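Local coordinates for DNA replication initiator (Cdc21/Cdc54) (Methanothermobacter thermautotrophicus, PDB 1LTL), which probably works as an ATP-dependent single-stranded DNA helicase in replication, this chain being its N-terminal part, which carries an OB domain with a bound zinc ion, at residues M141-A145 with L158-C162; K132-E136 with L169-S174; A73-I77 with D88-R92; L62-D67 with I110-V114; N40-I44 with E205-V209. All blocks are in the same frame, centred on the assembly; numbering follows the deposited sequence.

Contact 1: M141-A145 with L158-C162; sequences MRHHA and LCSEC. With ZN (zinc ion), chain G.
His144 and Cys159 meet through a sulfur-aromatic contact: Cys159 SG lies 4.3 Å from the centroid of the His144 ring, nearest its CE1 corner, and approaches obliquely, 68° off the ring normal. Cys159 carries its sulfur anti to the backbone N (chi1 172°), which brings SG within reach of both the imidazole and the zinc ion. Zinc ligation is the second kind of interaction. Cys159 SG and Cys162 SG each lie 2.4 Å from the zinc ion, and Cys137 and Cys140 complete a site of four cysteines in two CxxC pairs, the zinc module that projects from the MCM OB domain. As is often seen at cysteine-zinc sites, a backbone amide supports a ligand: Cys162 N donates to Cys159 SG at 3.6 Å. The rest is charge and aliphatic packing. Arg142 and Glu161 cross at about a right angle, NE of Arg142 resting 3.3 Å from CB of Glu161. Glu161 OE1 stands over one guanidinium face, 4.2 Å from Arg142 NE, too far out of the plane for a hydrogen bond, so that charges alone interact. Ser160 OG donates to the anti lone pair of Glu161 OE2. Cys162 O accepts a hydrogen bond from Arg165 of a neighbouring subunit.

Contact 2: K132-E136 with L169-S174; sequences KAVFE and LLQDES
Leu169 lays its CD1 methyl over one face of the Phe135 ring, a CH-pi contact 4.3 Å from CD1 to the ring centroid and only 16° off the normal, displaced toward the rim. The same methyl reaches CB of Ala133 at 3.8 Å, so one leucine branch spans two residues that stand on the same side of strand 113-137. On the other side, Leu170 sets CD1 against CB of Glu136, again at 3.8 Å, and CG2 of Val134 lies against the carbonyl O of Glu173 at 3.3 Å. These side chains are put in register by the backbone: Phe135 and Leu169 form an antiparallel, non-hydrogen-bonded pair, and Leu170 N donates to Val134 O at 2.8 Å. Past Leu170 the chain turns back, Glu173 N bonding to Leu170 O. Ser174 then takes over the pairing with its side chain, OG accepting Val134 N at 2.9 Å. Its chi1 of -62° turns OG back toward both Val134 N and Leu170 O, and it donates to the latter from the face of that carbonyl opposite to Glu173 N. Further out, Gln171 NE2 bonds to Thr226 O of a neighbouring subunit. The N and O of Val134 both find partners in 169-174, one of them a side-chain hydroxyl, and that hydroxyl of Ser174, acceptor on one side and donor on the other, ties the turn to the strand.

Contact 3: A73-I77 with D88-R92; sequences AQQAI and DLNIR
Gln74 supplies the polar link, its NE2 donating to the backbone carbonyl O of Leu89 at 2.9 Å. The bond is somewhat bent, 144° at the hydrogen, and the oxygen stands a little out of the amide plane. The glutamine CB does not aim at 88-92, but the chain, extended beyond CG (chi2 -175°), carries the amide across. On the way CG of Gln74 lies 3.3 Å from CD1 of Ile91, the two side chains crossing obliquely. With an alanine here Leu89 O would probably lose this side-chain donor, and the CD1 methyl of Ile91 part of its packing. Helix 66-77 and strand 90-94 both belong to the MCM N-terminal domain, a small helical unit that also holds a parallel two-stranded sheet of 43-47 and 90-94. The local axes of 73-77 and 90-92 come within 8.8 Å, at 124°. Apolar contacts fill the interval. Ala73 offers CB to CG1 of Ile91 at 3.8 Å, while Ile77 brings CG2 against CD1 of Leu89 at 3.7 Å, the two side chains crossing at about a right angle. Around them Phe18 of helix 11-21 packs on Ala73, and Val31 of helix 25-37 on Ile77.

Contact 4: L62-D67 with I110-V114; sequences LIEKPD and IGKFV
Leu62 and Pro66 reach the Phe113 ring from the same side of its plane, obliquely, at its two ortho carbons. CD1 of Leu62 lies 3.2 Å from CD2 of Phe113, and CB of Pro66 lies 3.3 Å from CD1 of Phe113. The second flat group, the carboxylate of Glu64, is met from above its plane by Lys112, whose NZ forms a salt bridge with Glu64 OE2 at 3.0 Å. Both chains are bent at chi2 (-60° in Glu64, -66° in Lys112), which folds the charged ends toward each other beside the backbone. There Lys112 NZ also makes a weak hydrogen bond with the Glu64 carbonyl O, so that its positive charge sits at the C-terminal end of helix 58-64 and would probably be favoured by the helix dipole. Between the two groups runs a straight backbone bond: Phe113 N donates to Ile63 O at 3.0 Å, in the carbonyl plane and on a lone pair, giving that last-turn carbonyl a partner from the other segment. Pro66, the first residue of the next helix, also rests its ring on the Gly111 carbonyl. Gly111 has a positive phi of 89°, at which a side chain would press on the preceding carbonyl. The contact joins the break between helices 58-64 and 66-77 of the N-terminal domain to the start of OB-domain strand 113-137. That strand's other edge pairs with strand 217-229, while Ile70 of helix 66-77 and Thr221 and Thr223 add to the surroundings of the Phe113 ring.

Contact 5: N40-I44 with E205-V209; sequences NVRSI and EDDLV
Arg42 and Asp207 bring their CA atoms to 7.1 Å, Arg42 at a positive phi of 78° just ahead of strand 43-47 and Asp207 in the 3-10 turn that follows strand 199-205. From there Arg42 forms a salt bridge with Asp206, NH1 of the arginine 3.0 Å from OD1 of the aspartate. Its chain is extended as far as NE (chi2 171°) and crosses the carboxylate at a slant, CD lying 3.3 Å from the same OD1. The guanidinium and carboxylate planes are nearly parallel, only 16° apart, yet OD1 stands obliquely to the guanidinium and is bonded by NH1 alone. At the guanidinium edge, near its plane, lies the backbone N of Asp207. A lysine in place of Arg42 would keep a charge but has no guanidinium; the Asp206 carboxylate would probably lose its NH1 partner and be freer to turn. Ser43 OG faces Asp207 OD2 in a hydrogen bond modelled too short to be trusted in length at this resolution. Arg92 ties the pair together, its NE bonding Ser43 OG and its NH2 making a salt bridge with Asp207 OD1. The contact thus joins the N-terminal domain to the OB domain: on one side strand 43-47, with its parallel neighbour 90-94 through Asn90, and on the other the loop after strand 199-205, where Asp206 pairs by backbone with Asp178 of strand 175-185.

Overall arrangement
From the N terminus, contact 5 opens first, at 40-44, and closes last, at 205-209, so its loop encloses all the others. Within it, contact 4 runs from 62-67 to 110-114 and encloses contact 3, which closes a short excursion from helix 66-77 to strand 90-94. Contact 2 follows in series after contact 4 and in turn encloses contact 1; no two contacts cross. Contact 3 is internal to the N-terminal domain, contacts 1 and 2 belong to the zinc-bearing end of the OB domain, and contacts 4 and 5 join the two domains. Contacts 1 and 2 touch, as do 3 and 5, whereas the centres of contacts 1 and 4 lie about 32 Å apart.

Contact 1: M141-A145 with L158-C162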
# COMPACT_ATOMS: atom_id res chain seq x y z
N MET A 141 -15.44 -2.79 14.08
CA MET A 141 -15.73 -2.79 15.51
C MET A 141 -16.92 -3.64 15.95
O MET A 141 -17.35 -3.53 17.07
CB MET A 141 -15.95 -1.35 16.00
CG MET A 141 -14.86 -0.38 15.59
SD MET A 141 -13.21 -1.00 15.90
CE MET A 141 -13.36 -1.27 17.63
N ARG A 142 -17.45 -4.49 15.08
CA ARG A 142 -18.57 -5.35 15.47
C ARG A 142 -18.09 -6.54 16.28
O ARG A 142 -16.91 -6.86 16.27
CB ARG A 142 -19.31 -5.85 14.24
CG ARG A 142 -20.40 -4.92 13.80
CD ARG A 142 -21.11 -5.47 12.59
NE ARG A 142 -20.66 -4.78 11.40
CZ ARG A 142 -21.35 -3.82 10.80
NH1 ARG A 142 -22.54 -3.47 11.26
NH2 ARG A 142 -20.83 -3.19 9.76
N HIS A 143 -19.00 -7.19 17.00
CA HIS A 143 -18.63 -8.34 17.82
C HIS A 143 -19.04 -9.68 17.20
O HIS A 143 -20.13 -9.81 16.64
CB HIS A 143 -19.25 -8.20 19.20
CG HIS A 143 -18.59 -7.16 20.06
ND1 HIS A 143 -17.85 -6.12 19.54
CD2 HIS A 143 -18.55 -7.00 21.41
CE1 HIS A 143 -17.38 -5.37 20.52
NE2 HIS A 143 -17.79 -5.88 21.66
N HIS A 144 -18.15 -10.67 17.26
CA HIS A 144 -18.43 -12.01 16.71
C HIS A 144 -18.05 -13.04 17.77
O HIS A 144 -17.00 -12.93 18.39
CB HIS A 144 -17.58 -12.29 15.44
CG HIS A 144 -17.90 -11.41 14.27
ND1 HIS A 144 -17.34 -10.15 14.09
CD2 HIS A 144 -18.71 -11.61 13.21
CE1 HIS A 144 -17.81 -9.62 12.98
NE2 HIS A 144 -18.64 -10.47 12.42
N ALA A 145 -18.91 -14.03 17.99
CA ALA A 145 -18.61 -15.09 18.96
C ALA A 145 -18.17 -16.34 18.19
O ALA A 145 -18.69 -16.63 17.12
CB ALA A 145 -19.83 -15.40 19.80
N LEU A 158 -13.24 -14.60 8.40
CA LEU A 158 -13.33 -13.24 7.95
C LEU A 158 -14.62 -12.65 8.49
O LEU A 158 -15.52 -13.38 8.88
CB LEU A 158 -13.33 -13.16 6.42
CG LEU A 158 -14.70 -13.15 5.73
CD1 LEU A 158 -14.56 -12.78 4.27
CD2 LEU A 158 -15.30 -14.49 5.88
N CYS A 159 -14.70 -11.33 8.52
CA CYS A 159 -15.89 -10.68 9.00
C CYS A 159 -16.86 -10.56 7.85
O CYS A 159 -16.56 -9.91 6.85
CB CYS A 159 -15.57 -9.30 9.55
SG CYS A 159 -17.07 -8.38 9.93
N SER A 160 -18.02 -11.18 7.99
CA SER A 160 -19.04 -11.16 6.94
C SER A 160 -19.67 -9.80 6.68
O SER A 160 -20.17 -9.55 5.59
CB SER A 160 -20.14 -12.15 7.31
OG SER A 160 -20.46 -12.01 8.69
N GLU A 161 -19.64 -8.94 7.70
CA GLU A 161 -20.23 -7.61 7.63
C GLU A 161 -19.43 -6.60 6.84
O GLU A 161 -20.00 -5.82 6.09
CB GLU A 161 -20.39 -7.06 9.04
CG GLU A 161 -20.92 -8.08 10.00
CD GLU A 161 -22.30 -8.52 9.61
OE1 GLU A 161 -23.18 -7.64 9.55
OE2 GLU A 161 -22.49 -9.73 9.35
N CYS A 162 -18.11 -6.61 7.02
CA CYS A 162 -17.27 -5.67 6.31
C CYS A 162 -16.11 -6.27 5.54
O CYS A 162 -15.38 -5.56 4.85
CB CYS A 162 -16.73 -4.63 7.28
SG CYS A 162 -15.41 -5.24 8.28
ZN ZN G . -15.99 -6.27 10.41

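Contact 2: K132-E136 with L169-S174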
# COMPACT_ATOMS: atom_id res chain seq x y z
N LYS A 132 -16.45 -20.08 24.45
CA LYS A 132 -17.05 -19.20 23.47
C LYS A 132 -16.29 -17.91 23.52
O LYS A 132 -16.48 -17.11 24.42
CB LYS A 132 -18.53 -18.96 23.79
CG LYS A 132 -19.31 -18.21 22.71
CD LYS A 132 -20.80 -18.07 23.07
CE LYS A 132 -21.50 -19.45 23.24
NZ LYS A 132 -22.88 -19.39 23.85
N ALA A 133 -15.38 -17.72 22.56
CA ALA A 133 -14.57 -16.52 22.49
C ALA A 133 -15.29 -15.45 21.70
O ALA A 133 -15.86 -15.70 20.65
CB ALA A 133 -13.24 -16.82 21.84
N VAL A 134 -15.26 -14.23 22.22
CA VAL A 134 -15.91 -13.15 21.53
C VAL A 134 -14.85 -12.24 20.94
O VAL A 134 -13.93 -11.81 21.64
CB VAL A 134 -16.81 -12.36 22.47
CG1 VAL A 134 -17.32 -11.12 21.79
CG2 VAL A 134 -17.95 -13.24 22.91
N PHE A 135 -14.94 -11.95 19.65
CA PHE A 135 -13.95 -11.09 19.05
C PHE A 135 -14.54 -9.78 18.55
O PHE A 135 -15.72 -9.69 18.18
CB PHE A 135 -13.27 -11.76 17.86
CG PHE A 135 -12.58 -13.05 18.19
CD1 PHE A 135 -13.29 -14.23 18.25
CD2 PHE A 135 -11.21 -13.09 18.39
CE1 PHE A 135 -12.64 -15.42 18.50
CE2 PHE A 135 -10.56 -14.28 18.64
CZ PHE A 135 -11.27 -15.44 18.70
N GLU A 136 -13.69 -8.76 18.55
CA GLU A 136 -14.06 -7.46 18.04
C GLU A 136 -13.35 -7.35 16.70
O GLU A 136 -12.13 -7.50 16.61
CB GLU A 136 -13.56 -6.35 18.95
CG GLU A 136 -13.83 -4.95 18.43
CD GLU A 136 -13.02 -3.90 19.19
OE1 GLU A 136 -11.79 -3.77 18.95
OE2 GLU A 136 -13.63 -3.19 20.04
N LEU A 169 -9.45 -10.24 20.50
CA LEU A 169 -10.22 -11.03 21.44
C LEU A 169 -10.67 -10.22 22.62
O LEU A 169 -9.87 -9.54 23.22
CB LEU A 169 -9.39 -12.20 21.94
CG LEU A 169 -9.98 -13.04 23.05
CD1 LEU A 169 -11.30 -13.66 22.62
CD2 LEU A 169 -9.00 -14.10 23.43
N LEU A 170 -11.94 -10.30 22.96
CA LEU A 170 -12.44 -9.55 24.12
C LEU A 170 -12.66 -10.52 25.27
O LEU A 170 -13.76 -11.03 25.42
CB LEU A 170 -13.75 -8.85 23.79
CG LEU A 170 -13.68 -7.90 22.60
CD1 LEU A 170 -15.00 -7.24 22.37
CD2 LEU A 170 -12.59 -6.88 22.84
N GLN A 171 -11.63 -10.77 26.08
CA GLN A 171 -11.79 -11.72 27.18
C GLN A 171 -12.97 -11.48 28.11
O GLN A 171 -13.68 -12.43 28.45
CB GLN A 171 -10.53 -11.80 28.03
CG GLN A 171 -10.64 -12.85 29.12
CD GLN A 171 -9.38 -12.97 29.96
OE1 GLN A 171 -8.27 -13.10 29.44
NE2 GLN A 171 -9.55 -12.95 31.29
N ASP A 172 -13.19 -10.24 28.51
CA ASP A 172 -14.29 -9.92 29.41
C ASP A 172 -15.67 -10.25 28.88
O ASP A 172 -16.65 -10.21 29.62
CB ASP A 172 -14.26 -8.46 29.82
CG ASP A 172 -13.01 -8.10 30.60
OD1 ASP A 172 -12.41 -9.03 31.22
OD2 ASP A 172 -12.63 -6.90 30.60
N GLU A 173 -15.76 -10.57 27.60
CA GLU A 173 -17.07 -10.89 27.05
C GLU A 173 -17.17 -12.34 26.66
O GLU A 173 -18.21 -12.79 26.18
CB GLU A 173 -17.37 -10.01 25.86
CG GLU A 173 -17.59 -8.57 26.25
CD GLU A 173 -18.11 -7.74 25.11
OE1 GLU A 173 -19.10 -8.17 24.46
OE2 GLU A 173 -17.56 -6.64 24.87
N SER A 174 -16.10 -13.07 26.91
CA SER A 174 -16.06 -14.47 26.57
C SER A 174 -16.55 -15.38 27.70
O SER A 174 -16.50 -15.00 28.87
CB SER A 174 -14.65 -14.82 26.14
OG SER A 174 -14.31 -14.07 25.00

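Contact 3: A73-I77 with D88-R92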
# COMPACT_ATOMS: atom_id res chain seq x y z
N ALA A 73 -26.98 -34.03 18.07
CA ALA A 73 -27.82 -34.43 19.18
C ALA A 73 -28.05 -33.22 20.07
O ALA A 73 -29.03 -33.16 20.81
CB ALA A 73 -27.14 -35.55 19.97
N GLN A 74 -27.16 -32.24 20.02
CA GLN A 74 -27.37 -31.06 20.84
C GLN A 74 -28.37 -30.15 20.17
O GLN A 74 -29.26 -29.63 20.82
CB GLN A 74 -26.06 -30.31 21.06
CG GLN A 74 -25.02 -31.10 21.79
CD GLN A 74 -23.80 -30.26 22.07
OE1 GLN A 74 -23.26 -29.62 21.17
NE2 GLN A 74 -23.37 -30.26 23.32
N GLN A 75 -28.25 -29.94 18.86
CA GLN A 75 -29.18 -29.07 18.16
C GLN A 75 -30.56 -29.65 18.18
O GLN A 75 -31.54 -28.95 17.99
CB GLN A 75 -28.76 -28.86 16.71
CG GLN A 75 -28.22 -27.46 16.44
CD GLN A 75 -29.31 -26.39 16.46
OE1 GLN A 75 -30.08 -26.26 15.52
NE2 GLN A 75 -29.37 -25.63 17.56
N ALA A 76 -30.65 -30.95 18.40
CA ALA A 76 -31.95 -31.59 18.44
C ALA A 76 -32.64 -31.19 19.74
O ALA A 76 -33.72 -30.60 19.72
CB ALA A 76 -31.81 -33.09 18.35
N ILE A 77 -32.01 -31.48 20.87
CA ILE A 77 -32.58 -31.13 22.17
C ILE A 77 -32.92 -29.65 22.22
O ILE A 77 -33.98 -29.26 22.70
CB ILE A 77 -31.61 -31.45 23.30
CG1 ILE A 77 -31.52 -32.97 23.47
CG2 ILE A 77 -32.06 -30.80 24.59
CD1 ILE A 77 -30.67 -33.39 24.63
N ASP A 88 -27.24 -25.52 26.67
CA ASP A 88 -26.21 -26.27 25.99
C ASP A 88 -26.03 -27.55 26.83
O ASP A 88 -25.25 -27.57 27.79
CB ASP A 88 -24.90 -25.44 25.95
CG ASP A 88 -25.10 -24.01 25.42
OD1 ASP A 88 -25.55 -23.86 24.26
OD2 ASP A 88 -24.80 -23.05 26.17
N LEU A 89 -26.76 -28.60 26.50
CA LEU A 89 -26.65 -29.83 27.25
C LEU A 89 -25.56 -30.74 26.71
O LEU A 89 -25.23 -30.69 25.53
CB LEU A 89 -27.97 -30.58 27.25
CG LEU A 89 -28.92 -30.06 28.33
CD1 LEU A 89 -30.35 -30.20 27.86
CD2 LEU A 89 -28.68 -30.79 29.62
N ASN A 90 -25.00 -31.56 27.57
CA ASN A 90 -23.97 -32.47 27.15
C ASN A 90 -24.54 -33.84 26.95
O ASN A 90 -25.01 -34.45 27.90
CB ASN A 90 -22.88 -32.56 28.20
CG ASN A 90 -22.14 -31.28 28.38
OD1 ASN A 90 -21.58 -31.03 29.44
ND2 ASN A 90 -22.13 -30.45 27.34
N ILE A 91 -24.52 -34.34 25.72
CA ILE A 91 -25.02 -35.67 25.48
C ILE A 91 -23.88 -36.65 25.77
O ILE A 91 -22.83 -36.55 25.16
CB ILE A 91 -25.48 -35.87 24.04
CG1 ILE A 91 -26.69 -35.01 23.72
CG2 ILE A 91 -25.87 -37.31 23.84
CD1 ILE A 91 -26.42 -33.55 23.59
N ARG A 92 -24.07 -37.57 26.70
CA ARG A 92 -23.00 -38.51 26.99
C ARG A 92 -23.47 -39.95 26.75
O ARG A 92 -24.40 -40.40 27.39
CB ARG A 92 -22.54 -38.38 28.43
CG ARG A 92 -22.12 -36.99 28.76
CD ARG A 92 -21.50 -36.89 30.13
NE ARG A 92 -21.31 -35.49 30.45
CZ ARG A 92 -20.32 -34.74 29.99
NH1 ARG A 92 -19.41 -35.27 29.18
NH2 ARG A 92 -20.25 -33.45 30.31

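Contact 4: L62-D67 with I110-V114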
# COMPACT_ATOMS: atom_id res chain seq x y z
N LEU A 62 -22.00 -42.18 14.95
CA LEU A 62 -21.56 -41.73 16.26
C LEU A 62 -20.10 -42.11 16.46
O LEU A 62 -19.36 -41.42 17.14
CB LEU A 62 -22.43 -42.37 17.35
CG LEU A 62 -22.34 -41.89 18.80
CD1 LEU A 62 -21.27 -42.62 19.52
CD2 LEU A 62 -22.12 -40.38 18.85
N ILE A 63 -19.69 -43.21 15.85
CA ILE A 63 -18.31 -43.64 15.99
C ILE A 63 -17.38 -43.07 14.93
O ILE A 63 -16.24 -42.74 15.22
CB ILE A 63 -18.20 -45.16 16.00
CG1 ILE A 63 -18.65 -45.69 17.35
CG2 ILE A 63 -16.77 -45.59 15.80
CD1 ILE A 63 -20.07 -45.40 17.64
N GLU A 64 -17.87 -42.95 13.71
CA GLU A 64 -17.06 -42.43 12.63
C GLU A 64 -16.91 -40.93 12.64
O GLU A 64 -15.90 -40.40 12.16
CB GLU A 64 -17.64 -42.86 11.28
CG GLU A 64 -17.73 -44.36 11.12
CD GLU A 64 -16.38 -45.04 11.21
OE1 GLU A 64 -16.26 -46.02 11.99
OE2 GLU A 64 -15.44 -44.60 10.51
N LYS A 65 -17.90 -40.23 13.17
CA LYS A 65 -17.84 -38.78 13.22
C LYS A 65 -18.54 -38.31 14.49
O LYS A 65 -19.48 -37.53 14.44
CB LYS A 65 -18.52 -38.17 11.99
CG LYS A 65 -17.78 -38.40 10.68
CD LYS A 65 -18.64 -37.93 9.50
CE LYS A 65 -18.14 -38.48 8.14
NZ LYS A 65 -19.18 -38.45 7.05
N PRO A 66 -18.05 -38.77 15.64
CA PRO A 66 -18.65 -38.39 16.92
C PRO A 66 -18.88 -36.90 17.07
O PRO A 66 -19.92 -36.48 17.57
CB PRO A 66 -17.65 -38.93 17.93
CG PRO A 66 -16.36 -38.77 17.22
CD PRO A 66 -16.70 -39.31 15.86
N ASP A 67 -17.92 -36.09 16.62
CA ASP A 67 -18.06 -34.64 16.75
C ASP A 67 -19.37 -34.13 16.15
O ASP A 67 -20.21 -33.58 16.87
CB ASP A 67 -16.86 -33.92 16.12
CG ASP A 67 -15.59 -34.04 16.95
OD1 ASP A 67 -15.55 -33.54 18.10
OD2 ASP A 67 -14.62 -34.66 16.46
N ILE A 110 -8.05 -41.23 15.02
CA ILE A 110 -8.13 -39.80 15.28
C ILE A 110 -9.45 -39.30 14.75
O ILE A 110 -9.80 -39.51 13.59
CB ILE A 110 -6.99 -39.03 14.59
CG1 ILE A 110 -5.64 -39.46 15.16
CG2 ILE A 110 -7.15 -37.56 14.81
CD1 ILE A 110 -4.49 -38.65 14.63
N GLY A 111 -10.20 -38.63 15.63
CA GLY A 111 -11.49 -38.10 15.25
C GLY A 111 -12.61 -39.11 15.48
O GLY A 111 -13.77 -38.79 15.25
N LYS A 112 -12.27 -40.30 15.95
CA LYS A 112 -13.25 -41.36 16.18
C LYS A 112 -13.69 -41.48 17.62
O LYS A 112 -12.97 -41.10 18.55
CB LYS A 112 -12.68 -42.71 15.75
CG LYS A 112 -12.07 -42.75 14.37
CD LYS A 112 -13.12 -42.54 13.31
CE LYS A 112 -12.51 -42.71 11.95
NZ LYS A 112 -13.53 -42.38 10.93
N PHE A 113 -14.86 -42.07 17.83
CA PHE A 113 -15.37 -42.24 19.18
C PHE A 113 -14.82 -43.54 19.76
O PHE A 113 -15.15 -44.61 19.28
CB PHE A 113 -16.90 -42.29 19.13
CG PHE A 113 -17.56 -41.74 20.36
CD1 PHE A 113 -17.28 -40.45 20.81
CD2 PHE A 113 -18.46 -42.51 21.09
CE1 PHE A 113 -17.90 -39.95 21.95
CE2 PHE A 113 -19.07 -42.02 22.23
CZ PHE A 113 -18.80 -40.74 22.66
N VAL A 114 -13.96 -43.46 20.77
CA VAL A 114 -13.41 -44.69 21.32
C VAL A 114 -13.76 -44.90 22.77
O VAL A 114 -14.39 -44.06 23.41
CB VAL A 114 -11.89 -44.75 21.18
CG1 VAL A 114 -11.51 -44.56 19.73
CG2 VAL A 114 -11.23 -43.72 22.05

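Contact 5: N40-I44 with E205-V209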
# COMPACT_ATOMS: atom_id res chain seq x y z
N ASN A 40 -28.05 -26.99 36.81
CA ASN A 40 -27.63 -27.90 37.87
C ASN A 40 -27.41 -29.31 37.34
O ASN A 40 -27.32 -30.27 38.10
CB ASN A 40 -28.68 -27.92 38.97
CG ASN A 40 -29.02 -26.53 39.47
OD1 ASN A 40 -28.14 -25.77 39.88
ND2 ASN A 40 -30.31 -26.19 39.43
N VAL A 41 -27.34 -29.42 36.02
CA VAL A 41 -27.12 -30.71 35.40
C VAL A 41 -26.19 -30.65 34.20
O VAL A 41 -25.08 -31.20 34.25
CB VAL A 41 -28.44 -31.36 35.02
CG1 VAL A 41 -29.16 -31.81 36.27
CG2 VAL A 41 -29.29 -30.38 34.24
N ARG A 42 -26.61 -30.01 33.12
CA ARG A 42 -25.77 -29.91 31.93
C ARG A 42 -25.73 -31.18 31.06
O ARG A 42 -25.73 -31.09 29.83
CB ARG A 42 -24.33 -29.56 32.33
CG ARG A 42 -24.21 -28.39 33.25
CD ARG A 42 -22.79 -28.30 33.74
NE ARG A 42 -22.71 -27.45 34.91
CZ ARG A 42 -21.62 -27.32 35.67
NH1 ARG A 42 -20.51 -27.99 35.38
NH2 ARG A 42 -21.66 -26.51 36.73
N SER A 43 -25.69 -32.35 31.70
CA SER A 43 -25.63 -33.63 31.00
C SER A 43 -26.96 -34.36 30.81
O SER A 43 -27.91 -34.14 31.54
CB SER A 43 -24.67 -34.56 31.72
OG SER A 43 -23.40 -33.96 31.86
N ILE A 44 -26.99 -35.26 29.84
CA ILE A 44 -28.17 -36.06 29.54
C ILE A 44 -27.59 -37.34 28.98
O ILE A 44 -27.18 -37.38 27.83
CB ILE A 44 -29.01 -35.41 28.44
CG1 ILE A 44 -29.64 -34.13 28.99
CG2 ILE A 44 -30.05 -36.40 27.91
CD1 ILE A 44 -30.49 -33.38 27.98
N GLU A 205 -13.95 -32.18 30.88
CA GLU A 205 -14.48 -30.83 30.98
C GLU A 205 -15.90 -30.77 31.51
O GLU A 205 -16.59 -31.78 31.61
CB GLU A 205 -14.40 -30.15 29.63
CG GLU A 205 -13.01 -30.14 29.04
CD GLU A 205 -12.94 -29.28 27.82
OE1 GLU A 205 -13.96 -29.24 27.09
OE2 GLU A 205 -11.87 -28.65 27.60
N ASP A 206 -16.34 -29.56 31.83
CA ASP A 206 -17.66 -29.30 32.40
C ASP A 206 -17.96 -30.15 33.63
O ASP A 206 -17.15 -30.20 34.54
CB ASP A 206 -18.76 -29.49 31.36
CG ASP A 206 -19.85 -28.44 31.49
OD1 ASP A 206 -19.81 -27.68 32.49
OD2 ASP A 206 -20.75 -28.38 30.62
N ASP A 207 -19.12 -30.80 33.68
CA ASP A 207 -19.49 -31.58 34.85
C ASP A 207 -18.68 -32.83 35.11
O ASP A 207 -18.80 -33.43 36.18
CB ASP A 207 -20.96 -31.96 34.81
CG ASP A 207 -21.33 -32.62 33.54
OD1 ASP A 207 -21.12 -32.00 32.47
OD2 ASP A 207 -21.84 -33.77 33.59
N LEU A 208 -17.85 -33.22 34.15
CA LEU A 208 -17.00 -34.38 34.32
C LEU A 208 -15.78 -33.99 35.09
O LEU A 208 -14.94 -34.83 35.42
CB LEU A 208 -16.57 -34.93 32.99
CG LEU A 208 -17.41 -36.06 32.44
CD1 LEU A 208 -18.88 -35.68 32.36
CD2 LEU A 208 -16.84 -36.38 31.07
N VAL A 209 -15.65 -32.71 35.37
CA VAL A 209 -14.48 -32.26 36.10
C VAL A 209 -14.51 -32.81 37.51
O VAL A 209 -15.58 -33.01 38.07
CB VAL A 209 -14.46 -30.72 36.13
CG1 VAL A 209 -13.35 -30.23 37.03
CG2 VAL A 209 -14.25 -30.20 34.72